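Local coordinates for protein multi-copper Oxidase CueO (Ochrobactrum, PDB 6EVG) that probably oxidises phenolic substrates at copper sites as a laccase-like multi-copper oxidase, with activity towards lignin model compounds and lignosulfonate, at residues His93-Pro98 with Ile121-Ser126; Ala247-Phe252 with Gly459-Ala464; His439-Arg444 with Val474-Glu479. All coordinates share one frame; numbering follows the deposited sequence.

Overall arrangement
Three contacts, their centres 11 to 12 Å apart, lie close to where the cupredoxin-like domains usual in multicopper oxidases probably meet. Contact 1 (93-98 with 121-126) comes first along the chain and joins loops after strands 91-93 and 114-120 in the N-terminal part. Contact 2 ties the turn between strands 243-248 and 251-259 to the approach to strand 463-466. Contact 3 pairs strand 442-448 with strand 469-475 and alternates in sequence with contact 2, the backbones of Lys461 and Phe443 being hydrogen-bonded. Arg478 packs on Phe96 and Thr463 hydrogen-bonds His93, joining the N- and C-terminal parts, while contact 2 joins the middle and C-terminal parts, probably near the copper-binding histidines.

Contact 1 of 3, residues His93-Pro98 with Ile121-Ser126; sequences HGLFVP and IQQPAS
One face of the Phe96 ring carries the CB methylene of Gln123, a CH-pi contact 3.8 Å from CB to the ring centroid and displaced toward the rim; the opposite side of the ring meets Arg478 in a cation-pi contact. Pro124 CD and the carbonyl of Gln122 approach the same ring obliquely. The Gln123 amide runs on beside the ring, its plane turned 34° from the aromatic one. Its CG lies between the backbone N and the carbonyl carbon (chi1 68°), and from there the extended chain carries the amide across to the opposing backbone. There it grips two polar groups. NE2 donates to Gly94 O at 2.9 Å, the acceptor lying close to the amide plane, while OE1 accepts from Phe96 N at 2.8 Å with a fairly straight N-H (164°) that comes from above the carbonyl plane. A water extends the grip: it donates to Gln123 OE1 and to Phe96 O and accepts from Gln122 N. Alongside, Leu95 CD1 lies 3.4 Å from Gln123 OE1 and meets Ile121 CD1 at 3.7 Å, the two aliphatic chains crossing at about a right angle; both also touch Val152 of strand 148-153. Gly94 follows His93 of the HWHG sequence, which in relatives helps to bind the trinuclear copper cluster. With no strand pairing between the two loops, a buried glutamine does the backbone's work: donor and acceptor ends are both engaged, which settles the rotation of the amide and lets it bridge the two loops with both its donor and its acceptor in use.

Contact 2 of 3, residues Ala247-Phe252 with Gly459-Ala464; sequences ASDGGF and GWKDTA
Charge pairing leads this contact: Lys461 NZ forms a salt bridge with Asp249 OD2 at 2.9 Å. The lysine chain bends at its last two torsions (chi3 60°, chi4 58°), curling the ammonium group back toward the turn, where it also donates to Ser248 OG at 3.0 Å and, within its own segment, to Thr463 O. Its strongest partner is nevertheless Glu268, so the ammonium is ringed by acceptors; Ser248 OG in turn is also bonded to the carbonyl of Arg269.

Among the hydrogen bonds, Asp249 OD2 is the focus, taking three donors. Asp462 N donates to the anti lone pair of OD2 at 2.9 Å, whereas Thr463 N, at 3.0 Å, and Lys461 NZ meet the oxygen from opposite sides of the carboxylate plane. This oxygen thus fastens two successive peptide N-H groups, while OD1 is held by the backbone N of Arg269. The nearby Asp462 carboxylate, whose OD1 lies 3.8 Å from Asp249 OD2, would be unfavourable by itself; the lysine and the salt bridge from Asp462 to Arg269 probably offset it. A backbone bond runs from Gly250 N to Trp460 O at 2.9 Å, and two waters bridge Trp460 O to Gly251 O and Trp460 N to Phe252 O.

Gly250 packs against Trp460, its CA 3.9 Å from Trp460 CB. Ser248 to Gly251 forms a type I turn joining strands 243-248 and 251-259, at the edge of their sheet. It plugs against the residues leading into strand 463-466, an edge strand of another sheet, with strand 269-275, the neighbour of 243-248 in its sheet, touching Ser248 and Lys461, and with Trp460 and Lys461 leaning on strand 442-448.

Contact 3 of 3, residues His439-Arg444 with Val474-Glu479; sequences HGASFR and VHFDRE. With EDO (1,2-ethanediol), chain C.
Arg478 lays its guanidinium flat over the Gly440-Ala441 peptide, with Gly440 C 3.5 Å above its plane and over its centre. The group is fixed in rotation at its edge: NH2 donates to Ser442 OG at 3.0 Å, and in a salt bridge to Asp477 OD1 on the syn lone pair at 2.9 Å, both acceptors lying close to the guanidinium plane. A bend at chi3 (-91°) brings the guanidinium from its loop over the peptide. A water near its plane, on the NH1 side, accepts from NH1 and donates to Ala441 O; a second donates to the carbonyls of Gly440 and Arg478. Ala441 CB reaches across to the other chain, 4.0 Å from Val474 CG1 and 4.1 Å from Phe476 CD1, and Val474 CG1 itself sits over one face of the Phe476 ring. Strands 442-448 and 469-475 pair at the edge of a four-stranded sheet. Phe443 and Val474 form a non-hydrogen-bonded antiparallel pair, the phenyl turned away. On the other face Ser442 and His475 form the hydrogen-bonded pair: His475 N donates to Ser442 O at 2.9 Å, whereas the return bond is weak. Past it, Phe476 makes an inverse gamma turn and the strands part. Just before Gly440, His439 donates from ND1 to an ethanediol, probably from the crystallisation liquor, its ring stacked on that of His91; it ends a segment that holds His434 of the copper site and, in relatives, further copper-binding histidines. Arg478 thus takes over where strand pairing stops: its charge is probably balanced largely by Asp477, and its flat face lies on the Gly440-Ala441 peptide.

Contact 1 of 3, residues His93-Pro98 with Ile121-Ser126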
loop_
_atom_site.group_PDB
_atom_site.type_symbol
_atom_site.label_atom_id
_atom_site.label_comp_id
_atom_site.label_asym_id
_atom_site.label_seq_id
_atom_site.Cartn_x
_atom_site.Cartn_y
_atom_site.Cartn_z
ATOM N N HIS A 93 -5.000 5.163 -3.695
ATOM C CA HIS A 93 -3.765 5.239 -2.873
ATOM C C HIS A 93 -2.548 5.341 -3.792
ATOM O O HIS A 93 -2.064 4.344 -4.310
ATOM C CB HIS A 93 -3.756 4.021 -1.973
ATOM C CG HIS A 93 -2.737 4.038 -0.876
ATOM N ND1 HIS A 93 -3.034 3.466 0.357
ATOM C CD2 HIS A 93 -1.450 4.453 -0.877
ATOM C CE1 HIS A 93 -1.927 3.537 1.088
ATOM N NE2 HIS A 93 -0.954 4.117 0.378
ATOM N N GLY A 94 -2.088 6.581 -3.976
ATOM C CA GLY A 94 -1.021 6.912 -4.883
ATOM C C GLY A 94 -1.399 7.664 -6.120
ATOM O O GLY A 94 -0.562 8.227 -6.812
ATOM N N LEU A 95 -2.706 7.717 -6.416
ATOM C CA LEU A 95 -3.170 8.491 -7.560
ATOM C C LEU A 95 -3.237 9.954 -7.203
ATOM O O LEU A 95 -3.531 10.310 -6.047
ATOM C CB LEU A 95 -4.570 7.979 -8.004
ATOM C CG LEU A 95 -4.971 8.254 -9.427
ATOM C CD1 LEU A 95 -4.054 7.446 -10.393
ATOM C CD2 LEU A 95 -6.419 7.907 -9.661
ATOM N N PHE A 96 -2.908 10.829 -8.165
ATOM C CA PHE A 96 -2.964 12.285 -7.892
ATOM C C PHE A 96 -4.315 12.814 -8.377
ATOM O O PHE A 96 -4.554 12.958 -9.585
ATOM C CB PHE A 96 -1.868 13.044 -8.591
ATOM C CG PHE A 96 -0.462 12.899 -8.039
ATOM C CD1 PHE A 96 -0.043 11.836 -7.257
ATOM C CD2 PHE A 96 0.484 13.840 -8.400
ATOM C CE1 PHE A 96 1.290 11.751 -6.818
ATOM C CE2 PHE A 96 1.801 13.739 -7.960
ATOM C CZ PHE A 96 2.180 12.703 -7.170
ATOM N N VAL A 97 -5.179 13.120 -7.402
ATOM C CA VAL A 97 -6.510 13.695 -7.669
ATOM C C VAL A 97 -6.833 14.722 -6.600
ATOM O O VAL A 97 -6.415 14.582 -5.450
ATOM C CB VAL A 97 -7.628 12.620 -7.719
ATOM C CG1 VAL A 97 -7.494 11.728 -8.931
ATOM C CG2 VAL A 97 -7.739 11.820 -6.423
ATOM N N PRO A 98 -7.687 15.680 -6.943
ATOM C CA PRO A 98 -8.297 16.492 -5.885
ATOM C C PRO A 98 -9.205 15.628 -5.026
ATOM O O PRO A 98 -9.692 14.593 -5.471
ATOM C CB PRO A 98 -9.103 17.561 -6.630
ATOM C CG PRO A 98 -9.338 16.980 -7.950
ATOM C CD PRO A 98 -8.221 16.004 -8.261
ATOM N N ILE A 121 -5.375 11.970 -15.594
ATOM C CA ILE A 121 -4.091 11.535 -14.999
ATOM C C ILE A 121 -2.950 12.453 -15.416
ATOM O O ILE A 121 -2.747 12.673 -16.601
ATOM C CB ILE A 121 -3.802 10.095 -15.432
ATOM C CG1 ILE A 121 -4.946 9.115 -15.074
ATOM C CG2 ILE A 121 -2.473 9.645 -14.869
ATOM C CD1 ILE A 121 -5.204 8.896 -13.632
ATOM N N GLN A 122 -2.217 12.961 -14.409
ATOM C CA GLN A 122 -0.986 13.724 -14.712
ATOM C C GLN A 122 -0.096 13.604 -13.487
ATOM O O GLN A 122 -0.249 14.307 -12.496
ATOM C CB GLN A 122 -1.283 15.178 -15.064
ATOM C CG GLN A 122 -0.024 15.908 -15.499
ATOM C CD GLN A 122 -0.187 17.350 -15.853
ATOM O OE1 GLN A 122 -1.199 17.784 -16.434
ATOM N NE2 GLN A 122 0.832 18.159 -15.537
ATOM N N GLN A 123 0.825 12.624 -13.526
ATOM C CA GLN A 123 1.675 12.329 -12.380
ATOM C C GLN A 123 2.840 11.459 -12.829
ATOM O O GLN A 123 2.765 10.811 -13.881
ATOM C CB GLN A 123 0.898 11.648 -11.254
ATOM C CG GLN A 123 0.438 10.244 -11.607
ATOM C CD GLN A 123 -0.436 9.707 -10.510
ATOM O OE1 GLN A 123 -1.660 9.894 -10.503
ATOM N NE2 GLN A 123 0.195 9.079 -9.510
ATOM N N PRO A 124 3.879 11.298 -11.997
ATOM C CA PRO A 124 4.958 10.375 -12.348
ATOM C C PRO A 124 4.504 8.952 -12.442
ATOM O O PRO A 124 3.679 8.487 -11.663
ATOM C CB PRO A 124 5.962 10.580 -11.206
ATOM C CG PRO A 124 5.732 11.988 -10.688
ATOM C CD PRO A 124 4.202 12.134 -10.816
ATOM N N ALA A 125 5.114 8.230 -13.388
ATOM C CA ALA A 125 4.886 6.799 -13.540
ATOM C C ALA A 125 5.138 6.088 -12.209
ATOM O O ALA A 125 6.143 6.340 -11.546
ATOM C CB ALA A 125 5.813 6.264 -14.623
ATOM N N SER A 126 4.227 5.201 -11.836
ATOM C CA SER A 126 4.219 4.652 -10.472
ATOM C C SER A 126 3.292 3.487 -10.356
ATOM O O SER A 126 2.368 3.276 -11.167
ATOM C CB SER A 126 3.832 5.761 -9.485
ATOM O OG SER A 126 2.647 6.449 -9.903
HETATM O O HOH W 1 2.198 7.756 -6.755
HETATM O O HOH W 2 -3.040 11.950 -11.858
#

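Contact 2 of 3, residues Ala247-Phe252 with Gly459-Ala464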
loop_
_atom_site.group_PDB
_atom_site.type_symbol
_atom_site.label_atom_id
_atom_site.label_comp_id
_atom_site.label_asym_id
_atom_site.label_seq_id
_atom_site.Cartn_x
_atom_site.Cartn_y
_atom_site.Cartn_z
ATOM N N ALA A 247 12.039 1.718 -7.670
ATOM C CA ALA A 247 10.936 2.669 -7.406
ATOM C C ALA A 247 10.319 2.323 -6.084
ATOM O O ALA A 247 10.325 1.197 -5.618
ATOM C CB ALA A 247 9.868 2.564 -8.491
ATOM N N SER A 248 9.700 3.376 -5.490
ATOM C CA SER A 248 8.749 3.173 -4.381
ATOM C C SER A 248 7.418 3.859 -4.744
ATOM O O SER A 248 7.134 4.026 -5.939
ATOM C CB SER A 248 9.337 3.594 -3.028
ATOM O OG SER A 248 8.501 3.185 -1.939
ATOM N N ASP A 249 6.642 4.219 -3.738
ATOM C CA ASP A 249 5.218 4.605 -3.918
ATOM C C ASP A 249 5.038 5.615 -5.036
ATOM O O ASP A 249 4.072 5.536 -5.814
ATOM C CB ASP A 249 4.733 5.271 -2.611
ATOM C CG ASP A 249 5.107 4.577 -1.345
ATOM O OD1 ASP A 249 5.261 3.340 -1.294
ATOM O OD2 ASP A 249 5.278 5.345 -0.330
ATOM N N GLY A 250 5.877 6.659 -5.050
ATOM C CA GLY A 250 5.754 7.777 -5.925
ATOM C C GLY A 250 6.589 7.723 -7.172
ATOM O O GLY A 250 6.677 8.748 -7.883
ATOM N N GLY A 251 7.211 6.582 -7.441
ATOM C CA GLY A 251 7.909 6.377 -8.693
ATOM C C GLY A 251 9.404 6.141 -8.564
ATOM O O GLY A 251 9.909 5.700 -7.511
ATOM N N PHE A 252 10.073 6.336 -9.674
ATOM C CA PHE A 252 11.466 5.883 -9.824
ATOM C C PHE A 252 12.398 6.686 -8.969
ATOM O O PHE A 252 12.223 7.887 -8.702
ATOM C CB PHE A 252 11.869 5.924 -11.291
ATOM C CG PHE A 252 11.078 5.036 -12.172
ATOM C CD1 PHE A 252 11.033 3.655 -11.953
ATOM C CD2 PHE A 252 10.263 5.555 -13.218
ATOM C CE1 PHE A 252 10.287 2.831 -12.738
ATOM C CE2 PHE A 252 9.503 4.686 -13.997
ATOM C CZ PHE A 252 9.507 3.335 -13.762
ATOM N N GLY A 459 13.117 8.494 -2.634
ATOM C CA GLY A 459 12.337 9.134 -3.694
ATOM C C GLY A 459 10.992 9.690 -3.188
ATOM O O GLY A 459 10.808 9.911 -2.001
ATOM N N TRP A 460 10.079 9.908 -4.118
ATOM C CA TRP A 460 8.726 10.328 -3.683
ATOM C C TRP A 460 7.996 9.198 -3.027
ATOM O O TRP A 460 7.963 8.065 -3.603
ATOM C CB TRP A 460 7.933 10.872 -4.877
ATOM C CG TRP A 460 8.317 12.229 -5.285
ATOM C CD1 TRP A 460 8.942 12.648 -6.427
ATOM C CD2 TRP A 460 8.120 13.442 -4.502
ATOM N NE1 TRP A 460 9.152 13.994 -6.414
ATOM C CE2 TRP A 460 8.626 14.526 -5.252
ATOM C CE3 TRP A 460 7.503 13.691 -3.286
ATOM C CZ2 TRP A 460 8.532 15.839 -4.794
ATOM C CZ3 TRP A 460 7.409 15.022 -2.854
ATOM C CH2 TRP A 460 7.884 16.052 -3.598
ATOM N N LYS A 461 7.402 9.456 -1.862
ATOM C CA LYS A 461 6.659 8.427 -1.147
ATOM C C LYS A 461 5.339 9.006 -0.637
ATOM O O LYS A 461 5.125 10.222 -0.560
ATOM C CB LYS A 461 7.513 7.831 -0.012
ATOM C CG LYS A 461 8.552 6.816 -0.620
ATOM C CD LYS A 461 9.394 6.068 0.344
ATOM C CE LYS A 461 8.616 5.236 1.293
ATOM N NZ LYS A 461 7.701 4.184 0.730
ATOM N N ASP A 462 4.422 8.078 -0.330
ATOM C CA ASP A 462 3.179 8.430 0.349
ATOM C C ASP A 462 2.944 7.621 1.600
ATOM O O ASP A 462 1.987 7.951 2.333
ATOM C CB ASP A 462 1.944 8.380 -0.616
ATOM C CG ASP A 462 1.697 7.007 -1.222
ATOM O OD1 ASP A 462 1.569 6.023 -0.440
ATOM O OD2 ASP A 462 1.605 6.906 -2.473
ATOM N N THR A 463 3.731 6.575 1.883
ATOM C CA THR A 463 3.563 5.726 3.028
ATOM C C THR A 463 5.006 5.426 3.519
ATOM O O THR A 463 5.859 5.148 2.689
ATOM C CB THR A 463 2.816 4.429 2.698
ATOM O OG1 THR A 463 1.569 4.785 2.040
ATOM C CG2 THR A 463 2.528 3.611 3.892
ATOM N N ALA A 464 5.251 5.478 4.825
ATOM C CA ALA A 464 6.605 5.214 5.363
ATOM C C ALA A 464 6.533 4.620 6.727
ATOM O O ALA A 464 5.730 5.080 7.554
ATOM C CB ALA A 464 7.420 6.459 5.407
HETATM O O HOH W 3 10.004 6.463 -4.723
HETATM O O HOH W 4 10.388 9.040 -6.892
#

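Contact 3 of 3, residues His439-Arg444 with Val474-Glu479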
loop_
_atom_site.group_PDB
_atom_site.type_symbol
_atom_site.label_atom_id
_atom_site.label_comp_id
_atom_site.label_asym_id
_atom_site.label_seq_id
_atom_site.Cartn_x
_atom_site.Cartn_y
_atom_site.Cartn_z
ATOM N N HIS A 439 -2.951 11.007 2.547
ATOM C CA HIS A 439 -3.757 11.117 1.336
ATOM C C HIS A 439 -3.578 12.509 0.713
ATOM O O HIS A 439 -3.573 13.493 1.445
ATOM C CB HIS A 439 -5.240 10.932 1.605
ATOM C CG HIS A 439 -5.633 9.681 2.296
ATOM N ND1 HIS A 439 -6.885 9.136 2.103
ATOM C CD2 HIS A 439 -4.999 8.841 3.138
ATOM C CE1 HIS A 439 -6.991 8.045 2.836
ATOM N NE2 HIS A 439 -5.850 7.839 3.473
ATOM N N GLY A 440 -3.505 12.567 -0.614
ATOM C CA GLY A 440 -3.559 13.880 -1.252
ATOM C C GLY A 440 -2.327 14.737 -1.200
ATOM O O GLY A 440 -2.369 15.902 -1.555
ATOM N N ALA A 441 -1.194 14.143 -0.800
ATOM C CA ALA A 441 0.072 14.818 -0.732
ATOM C C ALA A 441 1.180 13.765 -0.933
ATOM O O ALA A 441 0.898 12.550 -0.910
ATOM C CB ALA A 441 0.239 15.535 0.572
ATOM N N SER A 442 2.368 14.247 -1.167
ATOM C CA SER A 442 3.527 13.394 -1.357
ATOM C C SER A 442 4.651 13.898 -0.472
ATOM O O SER A 442 4.667 15.074 -0.118
ATOM C CB SER A 442 3.953 13.333 -2.811
ATOM O OG SER A 442 2.933 12.810 -3.630
ATOM N N PHE A 443 5.623 13.036 -0.132
ATOM C CA PHE A 443 6.709 13.492 0.700
ATOM C C PHE A 443 8.038 12.845 0.325
ATOM O O PHE A 443 8.100 11.811 -0.375
ATOM C CB PHE A 443 6.419 13.294 2.194
ATOM C CG PHE A 443 6.200 11.887 2.623
ATOM C CD1 PHE A 443 7.249 11.030 2.925
ATOM C CD2 PHE A 443 4.906 11.358 2.741
ATOM C CE1 PHE A 443 7.040 9.742 3.387
ATOM C CE2 PHE A 443 4.662 10.074 3.208
ATOM C CZ PHE A 443 5.739 9.264 3.494
ATOM N N ARG A 444 9.083 13.508 0.785
ATOM C CA ARG A 444 10.453 12.998 0.750
ATOM C C ARG A 444 10.906 12.738 2.161
ATOM O O ARG A 444 10.769 13.628 3.019
ATOM C CB ARG A 444 11.423 13.990 0.084
ATOM C CG ARG A 444 11.032 14.482 -1.279
ATOM C CD ARG A 444 11.059 13.419 -2.368
ATOM N NE ARG A 444 12.384 12.841 -2.609
ATOM C CZ ARG A 444 13.359 13.457 -3.270
ATOM N NH1 ARG A 444 13.234 14.658 -3.789
ATOM N NH2 ARG A 444 14.519 12.786 -3.455
ATOM N N VAL A 474 6.915 17.410 3.129
ATOM C CA VAL A 474 5.593 17.174 2.490
ATOM C C VAL A 474 5.275 18.285 1.514
ATOM O O VAL A 474 5.462 19.483 1.836
ATOM C CB VAL A 474 4.507 17.109 3.572
ATOM C CG1 VAL A 474 3.175 16.701 2.957
ATOM C CG2 VAL A 474 4.861 16.198 4.726
ATOM N N HIS A 475 4.760 17.906 0.347
ATOM C CA HIS A 475 4.311 18.812 -0.671
ATOM C C HIS A 475 2.791 18.673 -0.832
ATOM O O HIS A 475 2.312 17.595 -1.189
ATOM C CB HIS A 475 5.020 18.551 -1.995
ATOM C CG HIS A 475 4.800 19.599 -3.027
ATOM N ND1 HIS A 475 4.804 19.321 -4.353
ATOM C CD2 HIS A 475 4.589 20.932 -2.914
ATOM C CE1 HIS A 475 4.622 20.435 -5.037
ATOM N NE2 HIS A 475 4.518 21.442 -4.179
ATOM N N PHE A 476 2.053 19.750 -0.567
ATOM C CA PHE A 476 0.578 19.737 -0.550
ATOM C C PHE A 476 0.051 20.144 -1.904
ATOM O O PHE A 476 -0.508 21.235 -2.083
ATOM C CB PHE A 476 0.066 20.635 0.556
ATOM C CG PHE A 476 0.352 20.087 1.906
ATOM C CD1 PHE A 476 -0.483 19.130 2.476
ATOM C CD2 PHE A 476 1.490 20.482 2.609
ATOM C CE1 PHE A 476 -0.202 18.626 3.708
ATOM C CE2 PHE A 476 1.734 19.949 3.836
ATOM C CZ PHE A 476 0.928 19.015 4.398
ATOM N N ASP A 477 0.246 19.284 -2.908
ATOM C CA ASP A 477 -0.023 19.684 -4.287
ATOM C C ASP A 477 -1.444 19.463 -4.774
ATOM O O ASP A 477 -1.779 19.861 -5.895
ATOM C CB ASP A 477 0.960 19.020 -5.262
ATOM C CG ASP A 477 0.867 17.486 -5.213
ATOM O OD1 ASP A 477 1.005 16.760 -4.161
ATOM O OD2 ASP A 477 0.596 16.920 -6.289
ATOM N N ARG A 478 -2.311 18.850 -3.971
ATOM C CA ARG A 478 -3.693 18.579 -4.376
ATOM C C ARG A 478 -4.697 19.269 -3.433
ATOM O O ARG A 478 -4.468 19.375 -2.234
ATOM C CB ARG A 478 -3.941 17.085 -4.399
ATOM C CG ARG A 478 -3.327 16.443 -5.648
ATOM C CD ARG A 478 -3.004 15.034 -5.345
ATOM N NE ARG A 478 -1.668 14.901 -4.842
ATOM C CZ ARG A 478 -1.038 13.793 -4.392
ATOM N NH1 ARG A 478 -1.573 12.612 -4.188
ATOM N NH2 ARG A 478 0.225 13.974 -4.094
ATOM N N GLU A 479 -5.795 19.715 -4.015
ATOM C CA GLU A 479 -6.786 20.486 -3.250
ATOM C C GLU A 479 -7.727 19.612 -2.461
ATOM O O GLU A 479 -8.286 18.619 -2.987
ATOM C CB GLU A 479 -7.600 21.353 -4.177
ATOM C CG GLU A 479 -8.601 22.244 -3.438
ATOM C CD GLU A 479 -9.072 23.359 -4.319
ATOM O OE1 GLU A 479 -9.914 23.163 -5.235
ATOM O OE2 GLU A 479 -8.596 24.492 -4.121
HETATM C C1 EDO C . -9.735 11.078 0.653
HETATM O O1 EDO C . -8.346 10.799 0.436
HETATM C C2 EDO C . -10.339 10.521 1.877
HETATM O O2 EDO C . -10.003 9.134 2.041
HETATM O O HOH W 5 -2.277 18.530 -0.801
HETATM O O HOH W 6 0.517 10.642 -3.132
#